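Local structure of Tat pathway signal sequence domain protein (Parabacteroides merdae, 4Q9A) at residues A[53-58]-A[217-222]; A[106-111]-A[160-165]; A[145-150]-A[187-192]; A[154-159]-A[206-211]; A[181-186]-A[224-229]. The protein probably hydrolyses ester bonds, as other GDSL-like lipases and acylhydrolases do, though its own substrate is not established. All coordinates share one frame; numbering follows the deposited sequence.

Interaction 1: A[53-58]-A[217-222]; sequences LFTATQ and LMANMW
Phe-54, Thr-55 and Gln-58 of helix 51-62 meet Ala-219, Asn-220 and Trp-222 of the last helix, 212-226, in a helix-helix crossing of the alpha/beta SGNH-hydrolase fold. The short axes approach to 8.3 Å at -46°. Phe-54 takes part by its stem: its CB lies 3.7 Å from Ala-219 CB, while the ring leads off toward Arg-215 and Gln-216 and also reaches Thr-57 of the second subunit, placing this helix at the dimer interface. Thr-55 faces the crossing point, its CA 4.4 Å from Ala-219 CA, an approach that the small alanine side chain permits. The two branches of the threonine are divided by its first torsion (OG1 beside the backbone N, chi1 -40°). OG1 touches Ala-219 but has its polar partner in Tyr-51 O, one turn back, whereas CG2, anti to the N, meets the Trp-222 indole obliquely, near its rim, 3.4 Å from CE3. That indole is held from elsewhere by a hydrogen bond from NE1 to Ser-100. One turn on, Gln-58 stretches across the groove, its extended chain letting the amide reach the opposite helix. Its amide stands at 73° to that of Asn-220, and Gln-58 NE2 donates to Asn-220 OD1 at 3.1 Å, in the carbonyl plane of the asparagine; the same NE2 passes 3.6 Å from Ala-219 CB.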
# COMPACT_ATOMS: atom_id res chain seq x y z
N LEU A 53 4.13 5.47 -1.67
CA LEU A 53 4.03 4.06 -2.04
C LEU A 53 2.55 3.66 -2.24
O LEU A 53 2.20 3.12 -3.29
CB LEU A 53 4.72 3.19 -0.95
CG LEU A 53 4.35 1.71 -0.85
CD1 LEU A 53 4.78 0.94 -2.09
CD2 LEU A 53 4.97 1.09 0.39
N PHE A 54 1.69 3.98 -1.26
CA PHE A 54 0.28 3.63 -1.24
C PHE A 54 -0.55 4.34 -2.30
O PHE A 54 -1.52 3.77 -2.78
CB PHE A 54 -0.28 3.84 0.16
CG PHE A 54 0.41 2.90 1.12
CD1 PHE A 54 0.13 1.53 1.11
CD2 PHE A 54 1.41 3.36 1.97
CE1 PHE A 54 0.83 0.65 1.95
CE2 PHE A 54 2.09 2.49 2.83
CZ PHE A 54 1.79 1.13 2.81
N THR A 55 -0.13 5.55 -2.70
CA THR A 55 -0.76 6.35 -3.75
C THR A 55 -0.34 5.77 -5.11
O THR A 55 -1.18 5.61 -6.00
CB THR A 55 -0.33 7.82 -3.63
OG1 THR A 55 -0.29 8.20 -2.25
CG2 THR A 55 -1.23 8.76 -4.41
N ALA A 56 0.97 5.49 -5.26
CA ALA A 56 1.57 4.96 -6.47
C ALA A 56 0.93 3.64 -6.88
O ALA A 56 0.49 3.50 -8.03
CB ALA A 56 3.06 4.78 -6.26
N THR A 57 0.80 2.69 -5.93
CA THR A 57 0.24 1.36 -6.17
C THR A 57 -1.23 1.46 -6.63
O THR A 57 -1.64 0.70 -7.52
CB THR A 57 0.44 0.49 -4.96
OG1 THR A 57 -0.06 1.16 -3.81
CG2 THR A 57 1.90 0.10 -4.77
N GLN A 58 -2.00 2.44 -6.10
CA GLN A 58 -3.39 2.69 -6.50
C GLN A 58 -3.42 3.18 -7.94
O GLN A 58 -4.30 2.79 -8.71
CB GLN A 58 -4.07 3.71 -5.58
CG GLN A 58 -4.37 3.14 -4.21
CD GLN A 58 -5.30 4.03 -3.44
OE1 GLN A 58 -6.41 4.33 -3.89
NE2 GLN A 58 -4.91 4.41 -2.24
N LEU A 217 -4.64 6.53 4.47
CA LEU A 217 -5.61 7.64 4.50
C LEU A 217 -5.24 8.77 3.53
O LEU A 217 -6.10 9.26 2.78
CB LEU A 217 -5.71 8.21 5.92
CG LEU A 217 -6.75 9.30 6.15
CD1 LEU A 217 -8.12 8.69 6.31
CD2 LEU A 217 -6.42 10.11 7.37
N MSE A 218 -3.94 9.16 3.54
CA MSE A 218 -3.41 10.23 2.71
C MSE A 218 -3.50 9.87 1.26
O MSE A 218 -3.93 10.71 0.45
CB MSE A 218 -1.98 10.55 3.10
CG MSE A 218 -1.89 11.28 4.41
SE MSE A 218 -0.08 11.39 4.96
CE MSE A 218 0.54 12.68 3.64
N ALA A 219 -3.12 8.60 0.93
CA ALA A 219 -3.17 8.02 -0.42
C ALA A 219 -4.59 8.11 -0.98
O ALA A 219 -4.77 8.58 -2.11
CB ALA A 219 -2.71 6.57 -0.39
N ASN A 220 -5.60 7.73 -0.17
CA ASN A 220 -7.01 7.75 -0.54
C ASN A 220 -7.49 9.18 -0.81
O ASN A 220 -8.25 9.40 -1.76
CB ASN A 220 -7.86 7.10 0.56
CG ASN A 220 -7.60 5.63 0.81
OD1 ASN A 220 -6.91 4.94 0.04
ND2 ASN A 220 -8.18 5.11 1.89
N MSE A 221 -7.03 10.14 0.01
CA MSE A 221 -7.37 11.57 -0.12
C MSE A 221 -6.86 12.12 -1.45
O MSE A 221 -7.59 12.79 -2.19
CB MSE A 221 -6.78 12.36 1.04
CG MSE A 221 -7.44 12.07 2.37
SE MSE A 221 -7.23 13.57 3.58
CE MSE A 221 -8.43 14.81 2.66
N TRP A 222 -5.60 11.81 -1.75
CA TRP A 222 -4.89 12.19 -2.95
C TRP A 222 -5.60 11.61 -4.18
O TRP A 222 -5.85 12.36 -5.13
CB TRP A 222 -3.45 11.71 -2.87
CG TRP A 222 -2.50 12.39 -3.80
CD1 TRP A 222 -1.56 13.32 -3.47
CD2 TRP A 222 -2.30 12.09 -5.19
NE1 TRP A 222 -0.79 13.64 -4.57
CE2 TRP A 222 -1.23 12.89 -5.64
CE3 TRP A 222 -2.93 11.21 -6.10
CZ2 TRP A 222 -0.80 12.87 -6.98
CZ3 TRP A 222 -2.49 11.18 -7.41
CH2 TRP A 222 -1.45 12.00 -7.84

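Interaction 2: A[106-111]-A[160-165]; sequences NDYWHT and SKWYPM
Trp-162 is met by two consecutive aromatic residues, Tyr-108 and Trp-109, yet neither pair forms a regular stack or an edge-to-face contact. The six-membered ring of Trp-162 lies 5.0 Å from the Tyr-108 ring, centroid to centroid, with the planes at 58°. Tyr-108 brings its CD2-CE2 side over one face of the indole, CD2 being 3.6 Å from Trp-162 CE3. At the other end of the bicycle, Trp-162 CZ2 sits over a face of the Trp-109 ring, 3.4 Å from Trp-109 CD1. Helix 106-113, which supplies both aromatics, starts at the Asn-Asp of the Gly-x-Asn-Asp sequence of SGNH hydrolases, and Asn-106 ND2 makes a weak bond to the phosphoserine at position 28. Tyr-108 CG stands anti to the backbone N (chi1 -178°), which carries the ring across to 160-165. There its hydroxyl, Tyr-108 OH, donates to Lys-161 O at 2.7 Å, coming from above the carbonyl plane. A phenylalanine in place of Tyr-108 would probably leave Lys-161 O without this donor. Selenomethionine Met-165 meets the phenol at a slant, its CB 3.6 Å from Tyr-108 CE1, and Phe-169 meets the same ring.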
# COMPACT_ATOMS: atom_id res chain seq x y z
N ASN A 106 8.09 21.57 7.96
CA ASN A 106 9.47 21.87 8.37
C ASN A 106 9.72 23.38 8.42
O ASN A 106 10.39 23.87 9.32
CB ASN A 106 10.46 21.18 7.45
CG ASN A 106 10.56 19.70 7.70
OD1 ASN A 106 10.39 19.22 8.82
ND2 ASN A 106 10.84 18.94 6.65
N ASP A 107 9.08 24.11 7.48
CA ASP A 107 9.09 25.56 7.32
C ASP A 107 8.55 26.29 8.55
O ASP A 107 8.66 27.52 8.66
CB ASP A 107 8.25 25.91 6.09
CG ASP A 107 8.81 25.32 4.82
OD1 ASP A 107 8.63 24.10 4.60
OD2 ASP A 107 9.48 26.07 4.08
N TYR A 108 7.94 25.52 9.47
CA TYR A 108 7.46 26.00 10.75
C TYR A 108 8.23 25.29 11.87
O TYR A 108 8.85 25.95 12.70
CB TYR A 108 5.93 25.83 10.91
CG TYR A 108 5.44 26.38 12.23
CD1 TYR A 108 5.31 27.75 12.43
CD2 TYR A 108 5.19 25.54 13.31
CE1 TYR A 108 4.91 28.27 13.66
CE2 TYR A 108 4.80 26.04 14.55
CZ TYR A 108 4.64 27.41 14.72
OH TYR A 108 4.23 27.93 15.92
N TRP A 109 8.19 23.95 11.88
CA TRP A 109 8.81 23.12 12.91
C TRP A 109 10.29 23.45 13.18
O TRP A 109 10.70 23.50 14.34
CB TRP A 109 8.69 21.64 12.53
CG TRP A 109 8.89 20.67 13.65
CD1 TRP A 109 8.85 20.94 14.99
CD2 TRP A 109 9.09 19.26 13.53
NE1 TRP A 109 9.04 19.78 15.71
CE2 TRP A 109 9.18 18.73 14.83
CE3 TRP A 109 9.17 18.38 12.43
CZ2 TRP A 109 9.37 17.37 15.07
CZ3 TRP A 109 9.36 17.03 12.68
CH2 TRP A 109 9.45 16.53 13.98
N HIS A 110 11.07 23.69 12.13
CA HIS A 110 12.50 23.96 12.28
C HIS A 110 12.78 25.33 12.93
O HIS A 110 13.91 25.57 13.33
CB HIS A 110 13.23 23.80 10.95
CG HIS A 110 13.30 22.38 10.49
ND1 HIS A 110 14.00 22.03 9.36
CD2 HIS A 110 12.76 21.26 11.03
CE1 HIS A 110 13.86 20.72 9.24
NE2 HIS A 110 13.13 20.22 10.22
N THR A 111 11.73 26.19 13.09
CA THR A 111 11.86 27.47 13.80
C THR A 111 11.93 27.16 15.29
O THR A 111 12.53 27.91 16.05
CB THR A 111 10.71 28.45 13.49
OG1 THR A 111 9.51 28.00 14.14
CG2 THR A 111 10.47 28.68 12.00
N SER A 160 0.59 24.93 22.54
CA SER A 160 0.98 26.31 22.80
C SER A 160 2.05 26.83 21.81
O SER A 160 2.06 28.02 21.48
CB SER A 160 1.50 26.44 24.22
OG SER A 160 2.56 25.52 24.45
N LYS A 161 2.94 25.94 21.35
CA LYS A 161 4.05 26.28 20.45
C LYS A 161 3.70 26.11 18.96
O LYS A 161 4.56 26.39 18.12
CB LYS A 161 5.30 25.42 20.79
CG LYS A 161 5.81 25.58 22.23
CD LYS A 161 7.32 25.53 22.33
CE LYS A 161 7.80 25.80 23.75
NZ LYS A 161 8.27 27.21 23.95
N TRP A 162 2.46 25.69 18.63
CA TRP A 162 2.08 25.44 17.23
C TRP A 162 0.88 26.22 16.73
O TRP A 162 0.91 26.70 15.60
CB TRP A 162 1.78 23.95 17.04
CG TRP A 162 3.01 23.13 16.83
CD1 TRP A 162 3.88 22.70 17.78
CD2 TRP A 162 3.52 22.67 15.58
NE1 TRP A 162 4.90 21.99 17.20
CE2 TRP A 162 4.71 21.96 15.84
CE3 TRP A 162 3.07 22.77 14.25
CZ2 TRP A 162 5.46 21.35 14.83
CZ3 TRP A 162 3.82 22.17 13.24
CH2 TRP A 162 4.99 21.46 13.54
N TYR A 163 -0.20 26.27 17.51
CA TYR A 163 -1.46 26.87 17.08
C TYR A 163 -1.73 28.20 17.78
O TYR A 163 -1.37 28.35 18.96
CB TYR A 163 -2.62 25.87 17.30
CG TYR A 163 -2.23 24.45 16.94
CD1 TYR A 163 -2.20 24.03 15.61
CD2 TYR A 163 -1.82 23.55 17.92
CE1 TYR A 163 -1.80 22.74 15.26
CE2 TYR A 163 -1.42 22.25 17.58
CZ TYR A 163 -1.41 21.85 16.26
OH TYR A 163 -1.03 20.57 15.94
N PRO A 164 -2.30 29.21 17.06
CA PRO A 164 -2.81 29.18 15.67
C PRO A 164 -1.78 29.46 14.57
O PRO A 164 -2.15 29.45 13.39
CB PRO A 164 -3.86 30.29 15.69
CG PRO A 164 -3.31 31.31 16.66
CD PRO A 164 -2.58 30.51 17.71
N MSE A 165 -0.52 29.74 14.94
CA MSE A 165 0.58 30.08 14.03
C MSE A 165 0.63 29.21 12.78
O MSE A 165 0.66 29.74 11.66
CB MSE A 165 1.93 29.95 14.74
CG MSE A 165 2.22 31.03 15.77
SE MSE A 165 1.19 30.78 17.39
CE MSE A 165 2.10 29.24 18.19

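Interaction 3: A[145-150]-A[187-192]; sequences LCEPFT and FQSGFD
Glu-147 and Gln-188 supply the polar links between the chain leaving strand 142-146, next to the outermost strand of the sheet, and the start of helix 187-194, at the C-terminal edge of the parallel sheet of this alpha/beta fold. Glu-147 is long enough, extended beyond CG, to reach the first turn of the helix, where its OE1 takes the N-H of Gln-188 at 3.0 Å, from above the carboxylate plane. Gln-188 answers with an amide that grips the backbone of Thr-150 twice: OE1 accepts from Thr-150 N at 3.1 Å, and NE2 donates to Thr-150 O at 2.9 Å. A bend at chi2 (63°) brings the amide round to this position. NE2 also donates to Asp-192 OD1, which helps to fix the amide's rotation. The aromatic side is a cluster of three phenylalanines, touched by Met-218 of helix 212-226. Phe-149 and Phe-191 form an offset stack, centroids 5.0 Å apart and planes at 27°, while Phe-187 is turned steeply against Phe-149. Sulfur-aromatic contact completes the buried set: Cys-146 is small enough to fit between sheet and ring, its SG lying oblique to Phe-187, and its CB 3.5 Å from Phe-187 CE2.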
# COMPACT_ATOMS: atom_id res chain seq x y z
N LEU A 145 -1.00 20.25 -5.28
CA LEU A 145 -0.44 20.88 -4.09
C LEU A 145 -1.18 20.33 -2.87
O LEU A 145 -2.41 20.38 -2.84
CB LEU A 145 -0.52 22.41 -4.17
CG LEU A 145 0.30 23.18 -3.13
CD1 LEU A 145 1.80 22.99 -3.34
CD2 LEU A 145 -0.07 24.63 -3.13
N CYS A 146 -0.44 19.75 -1.92
CA CYS A 146 -0.97 19.11 -0.72
C CYS A 146 -0.94 20.04 0.49
O CYS A 146 0.01 20.83 0.66
CB CYS A 146 -0.21 17.82 -0.43
SG CYS A 146 -0.26 16.60 -1.76
N GLU A 147 -1.96 19.91 1.36
CA GLU A 147 -2.07 20.71 2.58
C GLU A 147 -1.09 20.20 3.65
O GLU A 147 -1.21 19.03 4.06
CB GLU A 147 -3.53 20.69 3.12
CG GLU A 147 -3.79 21.68 4.25
CD GLU A 147 -5.19 21.70 4.83
OE1 GLU A 147 -5.84 20.63 4.88
OE2 GLU A 147 -5.63 22.78 5.27
N PRO A 148 -0.16 21.06 4.16
CA PRO A 148 0.69 20.64 5.30
C PRO A 148 -0.22 20.43 6.54
O PRO A 148 -1.24 21.11 6.65
CB PRO A 148 1.67 21.79 5.47
CG PRO A 148 1.00 22.96 4.88
CD PRO A 148 0.06 22.48 3.82
N PHE A 149 0.10 19.44 7.41
CA PHE A 149 -0.80 19.07 8.51
C PHE A 149 -0.10 18.64 9.79
O PHE A 149 1.10 18.34 9.78
CB PHE A 149 -1.67 17.87 8.04
CG PHE A 149 -0.85 16.67 7.61
CD1 PHE A 149 -0.43 15.72 8.54
CD2 PHE A 149 -0.42 16.53 6.29
CE1 PHE A 149 0.41 14.66 8.15
CE2 PHE A 149 0.40 15.47 5.91
CZ PHE A 149 0.80 14.54 6.84
N THR A 150 -0.89 18.47 10.87
CA THR A 150 -0.48 17.96 12.19
C THR A 150 -1.63 17.28 12.92
O THR A 150 -2.79 17.68 12.79
CB THR A 150 0.06 19.07 13.12
OG1 THR A 150 -0.98 20.02 13.36
CG2 THR A 150 1.35 19.73 12.63
N PHE A 187 -5.36 17.47 3.50
CA PHE A 187 -4.95 16.46 4.47
C PHE A 187 -5.42 16.74 5.90
O PHE A 187 -5.85 15.81 6.56
CB PHE A 187 -3.43 16.27 4.45
CG PHE A 187 -2.87 15.54 3.25
CD1 PHE A 187 -3.55 14.46 2.69
CD2 PHE A 187 -1.62 15.85 2.75
CE1 PHE A 187 -3.01 13.75 1.62
CE2 PHE A 187 -1.08 15.15 1.67
CZ PHE A 187 -1.78 14.09 1.12
N GLN A 188 -5.40 18.01 6.35
CA GLN A 188 -5.83 18.38 7.70
C GLN A 188 -7.28 17.94 7.97
O GLN A 188 -7.51 17.29 8.99
CB GLN A 188 -5.63 19.89 7.97
CG GLN A 188 -5.61 20.29 9.45
CD GLN A 188 -4.47 19.69 10.24
OE1 GLN A 188 -3.34 20.21 10.28
NE2 GLN A 188 -4.76 18.59 10.94
N SER A 189 -8.22 18.24 7.05
CA SER A 189 -9.64 17.88 7.16
C SER A 189 -9.81 16.38 7.36
O SER A 189 -10.63 15.96 8.20
CB SER A 189 -10.39 18.30 5.91
OG SER A 189 -10.00 19.61 5.54
N GLY A 190 -9.02 15.60 6.61
CA GLY A 190 -9.02 14.15 6.67
C GLY A 190 -8.55 13.65 8.01
O GLY A 190 -9.18 12.77 8.60
N PHE A 191 -7.46 14.23 8.51
CA PHE A 191 -6.89 13.82 9.80
C PHE A 191 -7.77 14.31 10.96
O PHE A 191 -7.95 13.58 11.94
CB PHE A 191 -5.43 14.26 9.94
CG PHE A 191 -4.47 13.32 9.24
CD1 PHE A 191 -4.28 12.02 9.71
CD2 PHE A 191 -3.74 13.73 8.12
CE1 PHE A 191 -3.40 11.14 9.07
CE2 PHE A 191 -2.83 12.86 7.50
CZ PHE A 191 -2.67 11.57 7.97
N ASP A 192 -8.39 15.49 10.79
CA ASP A 192 -9.32 16.06 11.76
C ASP A 192 -10.50 15.10 11.97
O ASP A 192 -11.01 14.97 13.09
CB ASP A 192 -9.80 17.45 11.30
CG ASP A 192 -8.82 18.60 11.48
OD1 ASP A 192 -7.65 18.35 11.90
OD2 ASP A 192 -9.20 19.76 11.18

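Interaction 4: A[154-159]-A[206-211]; sequences GAAIED and DGVHPD
The Asp-x-x-His loop of SGNH hydrolases, here Asp-206 to His-209, is met by the loop 154-159, where Ala-156 N donates to Asp-206 O at 2.8 Å. Close backbone approach is the rule on this side. Gly-154 and Gly-207 bring their CA atoms within 3.7 Å of each other, and a side chain on either would run into the opposite loop; Gly-207 also has a positive phi of 88°, readily taken by glycine. Ile-157 extends its CD1 tip into the bend, 3.8 Å from Val-208 CG2 and beside the carbonyl oxygens of Asp-206 and Gly-207, an apolar end suited to packing beside Val-208. Ala-156 CB fits against Asp-206 CB at 3.9 Å, and Trp-109 packs on both Ala-156 and Val-208. The carboxylate itself turns inward over its own loop, with CG between the backbone N and the carbonyl carbon (chi1 50°). Asp-206 OD1 collects two backbone N-H groups, Val-208 N at 2.8 Å in an Asx turn and His-209 N at 2.6 Å through its syn lone pair. Asp-206 OD2 receives His-209 ND1 at 2.7 Å, on its syn side but well out of the carboxylate plane. Replacing Asp-206 by an alanine would probably leave both N-H groups and His-209 ND1 without their acceptor, so that the ring is held less firmly. The far nitrogen of that ring, NE2, bonds a phosphate oxygen of the phosphoserine at position 28, consistent with the Ser-His-Asp arrangement of GDSL-type acylhydrolases.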
# COMPACT_ATOMS: atom_id res chain seq x y z
N GLY A 154 -0.10 14.22 18.92
CA GLY A 154 1.12 13.54 18.49
C GLY A 154 2.20 13.83 19.51
O GLY A 154 2.08 14.78 20.30
N ALA A 155 3.27 13.01 19.51
CA ALA A 155 4.39 13.13 20.44
C ALA A 155 5.18 14.45 20.31
O ALA A 155 5.60 14.99 21.33
CB ALA A 155 5.34 11.96 20.27
N ALA A 156 5.39 14.95 19.08
CA ALA A 156 6.21 16.13 18.77
C ALA A 156 5.48 17.48 18.84
O ALA A 156 6.14 18.53 18.78
CB ALA A 156 6.80 15.98 17.38
N ILE A 157 4.14 17.46 18.97
CA ILE A 157 3.38 18.71 18.98
C ILE A 157 3.04 19.17 20.41
O ILE A 157 2.51 18.41 21.23
CB ILE A 157 2.12 18.59 18.06
CG1 ILE A 157 2.50 18.81 16.59
CG2 ILE A 157 1.03 19.58 18.42
CD1 ILE A 157 2.82 17.59 15.84
N GLU A 158 3.38 20.45 20.66
CA GLU A 158 3.09 21.23 21.86
C GLU A 158 2.11 22.29 21.39
O GLU A 158 2.51 23.21 20.67
CB GLU A 158 4.39 21.83 22.43
CG GLU A 158 4.77 21.30 23.79
CD GLU A 158 5.78 22.12 24.57
OE1 GLU A 158 6.78 22.57 23.96
OE2 GLU A 158 5.58 22.30 25.80
N ASP A 159 0.81 22.12 21.71
CA ASP A 159 -0.28 22.98 21.24
C ASP A 159 0.01 24.51 21.39
O ASP A 159 -0.22 25.26 20.45
CB ASP A 159 -1.61 22.59 21.91
CG ASP A 159 -2.22 21.28 21.39
OD1 ASP A 159 -1.47 20.25 21.33
OD2 ASP A 159 -3.45 21.27 21.09
N ASP A 206 4.25 10.85 16.14
CA ASP A 206 4.79 12.18 16.49
C ASP A 206 3.84 13.35 16.13
O ASP A 206 4.06 14.47 16.61
CB ASP A 206 6.17 12.41 15.86
CG ASP A 206 6.28 12.13 14.37
OD1 ASP A 206 5.35 12.50 13.63
OD2 ASP A 206 7.33 11.63 13.95
N GLY A 207 2.82 13.08 15.31
CA GLY A 207 1.86 14.08 14.87
C GLY A 207 2.29 14.83 13.62
O GLY A 207 1.56 15.69 13.12
N VAL A 208 3.49 14.51 13.10
CA VAL A 208 4.10 15.11 11.92
C VAL A 208 4.16 14.07 10.80
O VAL A 208 3.65 14.31 9.71
CB VAL A 208 5.52 15.66 12.25
CG1 VAL A 208 6.26 16.09 10.99
CG2 VAL A 208 5.45 16.80 13.25
N HIS A 209 4.84 12.94 11.09
CA HIS A 209 5.07 11.82 10.18
C HIS A 209 3.99 10.76 10.39
O HIS A 209 3.87 10.21 11.50
CB HIS A 209 6.49 11.22 10.38
CG HIS A 209 7.61 12.22 10.40
ND1 HIS A 209 8.02 12.83 11.58
CD2 HIS A 209 8.38 12.70 9.38
CE1 HIS A 209 9.00 13.66 11.25
NE2 HIS A 209 9.25 13.62 9.93
N PRO A 210 3.22 10.45 9.32
CA PRO A 210 2.18 9.42 9.44
C PRO A 210 2.71 7.99 9.45
O PRO A 210 3.68 7.68 8.75
CB PRO A 210 1.33 9.64 8.18
CG PRO A 210 2.28 10.20 7.20
CD PRO A 210 3.26 11.02 7.96
N ASP A 211 2.03 7.13 10.22
CA ASP A 211 2.32 5.70 10.30
C ASP A 211 1.38 5.00 9.30
O ASP A 211 0.63 5.70 8.61
CB ASP A 211 2.18 5.19 11.74
CG ASP A 211 2.95 6.01 12.76
OD1 ASP A 211 4.03 6.55 12.41
OD2 ASP A 211 2.46 6.12 13.92

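Interaction 5: A[181-186]-A[224-229]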
# COMPACT_ATOMS: atom_id res chain seq x y z
N ASN A 181 -4.22 27.79 -9.77
CA ASN A 181 -5.34 26.92 -10.14
C ASN A 181 -4.92 25.42 -10.22
O ASN A 181 -5.14 24.74 -11.23
CB ASN A 181 -6.02 27.39 -11.43
CG ASN A 181 -7.27 26.61 -11.76
OD1 ASN A 181 -8.12 26.35 -10.90
ND2 ASN A 181 -7.34 26.12 -13.00
N THR A 182 -4.30 24.94 -9.14
CA THR A 182 -3.84 23.56 -9.01
C THR A 182 -4.89 22.70 -8.27
O THR A 182 -5.91 23.22 -7.81
CB THR A 182 -2.51 23.52 -8.23
OG1 THR A 182 -2.75 23.78 -6.85
CG2 THR A 182 -1.48 24.49 -8.77
N ILE A 183 -4.60 21.40 -8.14
CA ILE A 183 -5.44 20.50 -7.34
C ILE A 183 -4.93 20.67 -5.89
O ILE A 183 -3.71 20.86 -5.68
CB ILE A 183 -5.44 19.02 -7.84
CG1 ILE A 183 -5.99 18.91 -9.30
CG2 ILE A 183 -6.13 18.06 -6.85
CD1 ILE A 183 -7.42 18.50 -9.48
N PHE A 184 -5.85 20.64 -4.92
CA PHE A 184 -5.49 20.81 -3.53
C PHE A 184 -5.96 19.59 -2.68
O PHE A 184 -7.16 19.26 -2.65
CB PHE A 184 -6.04 22.14 -3.00
CG PHE A 184 -5.53 22.50 -1.63
CD1 PHE A 184 -4.20 22.86 -1.44
CD2 PHE A 184 -6.38 22.46 -0.53
CE1 PHE A 184 -3.72 23.17 -0.15
CE2 PHE A 184 -5.90 22.77 0.75
CZ PHE A 184 -4.58 23.14 0.93
N VAL A 185 -5.01 18.90 -2.03
CA VAL A 185 -5.36 17.74 -1.19
C VAL A 185 -5.47 18.27 0.26
O VAL A 185 -4.46 18.73 0.82
CB VAL A 185 -4.42 16.51 -1.33
CG1 VAL A 185 -5.10 15.26 -0.78
CG2 VAL A 185 -4.00 16.27 -2.78
N PRO A 186 -6.69 18.31 0.86
CA PRO A 186 -6.84 18.90 2.21
C PRO A 186 -6.62 17.87 3.32
O PRO A 186 -7.57 17.48 4.02
CB PRO A 186 -8.28 19.43 2.19
CG PRO A 186 -9.00 18.54 1.21
CD PRO A 186 -8.00 17.86 0.33
N GLU A 224 -8.71 10.77 -4.39
CA GLU A 224 -10.00 11.46 -4.38
C GLU A 224 -9.88 12.91 -4.87
O GLU A 224 -10.64 13.28 -5.75
CB GLU A 224 -10.62 11.42 -2.98
CG GLU A 224 -12.13 11.55 -2.99
CD GLU A 224 -12.77 11.14 -1.67
OE1 GLU A 224 -12.74 9.94 -1.33
OE2 GLU A 224 -13.33 12.04 -0.99
N ALA A 225 -8.97 13.72 -4.30
CA ALA A 225 -8.80 15.13 -4.67
C ALA A 225 -8.48 15.30 -6.16
O ALA A 225 -9.00 16.22 -6.80
CB ALA A 225 -7.72 15.80 -3.83
N THR A 226 -7.64 14.40 -6.71
CA THR A 226 -7.21 14.41 -8.12
C THR A 226 -8.29 13.87 -9.05
O THR A 226 -8.24 14.13 -10.25
CB THR A 226 -5.91 13.63 -8.29
OG1 THR A 226 -6.10 12.29 -7.83
CG2 THR A 226 -4.74 14.29 -7.57
N GLY A 227 -9.25 13.14 -8.50
CA GLY A 227 -10.35 12.53 -9.24
C GLY A 227 -9.94 11.28 -9.99
O GLY A 227 -10.63 10.87 -10.93
N LEU A 228 -8.81 10.66 -9.59
CA LEU A 228 -8.29 9.46 -10.24
C LEU A 228 -8.85 8.14 -9.58
O LEU A 228 -8.16 7.11 -9.57
CB LEU A 228 -6.74 9.48 -10.25
CG LEU A 228 -6.09 10.67 -10.96
CD1 LEU A 228 -4.65 10.86 -10.51
CD2 LEU A 228 -6.15 10.52 -12.46
N LYS A 229 -10.14 8.19 -9.12
CA LYS A 229 -10.98 7.15 -8.49
C LYS A 229 -10.77 7.12 -6.97
O LYS A 229 -9.61 6.99 -6.55
CB LYS A 229 -10.80 5.73 -9.10
OXT LYS A 229 -11.75 7.27 -6.21
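Phe-184, bearer of the only aromatic ring in the two segments, meets Ala-225 through its backbone: the carbonyl O lies 3.7 Å from Ala-225 CB, while the ring is turned from the helix and rests on Ala-173, Arg-174 and Ser-177 of helix 167-179, with Glu-147 also touching it. The contact with the end of helix 212-226 is therefore left to small and branched aliphatic groups. Ile-183 points toward that helix and uses its CG2 branch, which sits 3.4 Å from Ala-225 O and 4.1 Å from Thr-226 CG2, methyl against methyl. Two residues on, Val-185 sets both branches near the same alanine, CG2 at 3.9 Å and CG1 at 4.1 Å from Ala-225 CB. With CG1 anti to the backbone N (chi1 -162°), both methyls of the valine are turned to that CB. Beta-branched residues suit a strand, and alanine lets the helix lie close on it, with Val-185 CA only 5.5 Å from Ala-225 CA. Thr-226 keeps its methyl for Ile-183, and its hydroxyl is satisfied within its own helix, chiefly by Trp-222 O. The helix then stops in a Schellman motif at Gly-227, whose positive phi of 77° favours glycine. Ile-14, from the N-terminal part of the chain, touches both Ile-183 and Thr-226. Outermost strand 183-185 thus has helix 212-226 on one side and helix 167-179 on the other, the alpha/beta/alpha layering of the SGNH-hydrolase fold.

How the interactions relate
Interactions 1 and 5 share helix 212-226 and lie with centres 12 Å apart; Trp-222 N approaches Val-185 CG1 to 3.6 Å between them. Interaction 3 meets interaction 5 through neighbouring strands, where Leu-145 N and Ile-183 O are 2.8 Å apart, and meets interaction 1 through Met-218, which touches all three phenylalanines. Toward the probable active site, interactions 2 and 4 have centres 12 Å apart, and Trp-109 reaches Ala-156, Val-208 and His-209. The phosphoserine at position 28 joins them: His-209 bonds its phosphate, and Asn-106 and His-110 contact it weakly. Interactions 1 and 2 are about 26 Å apart, centre to centre, on opposite sides of the chain's centre.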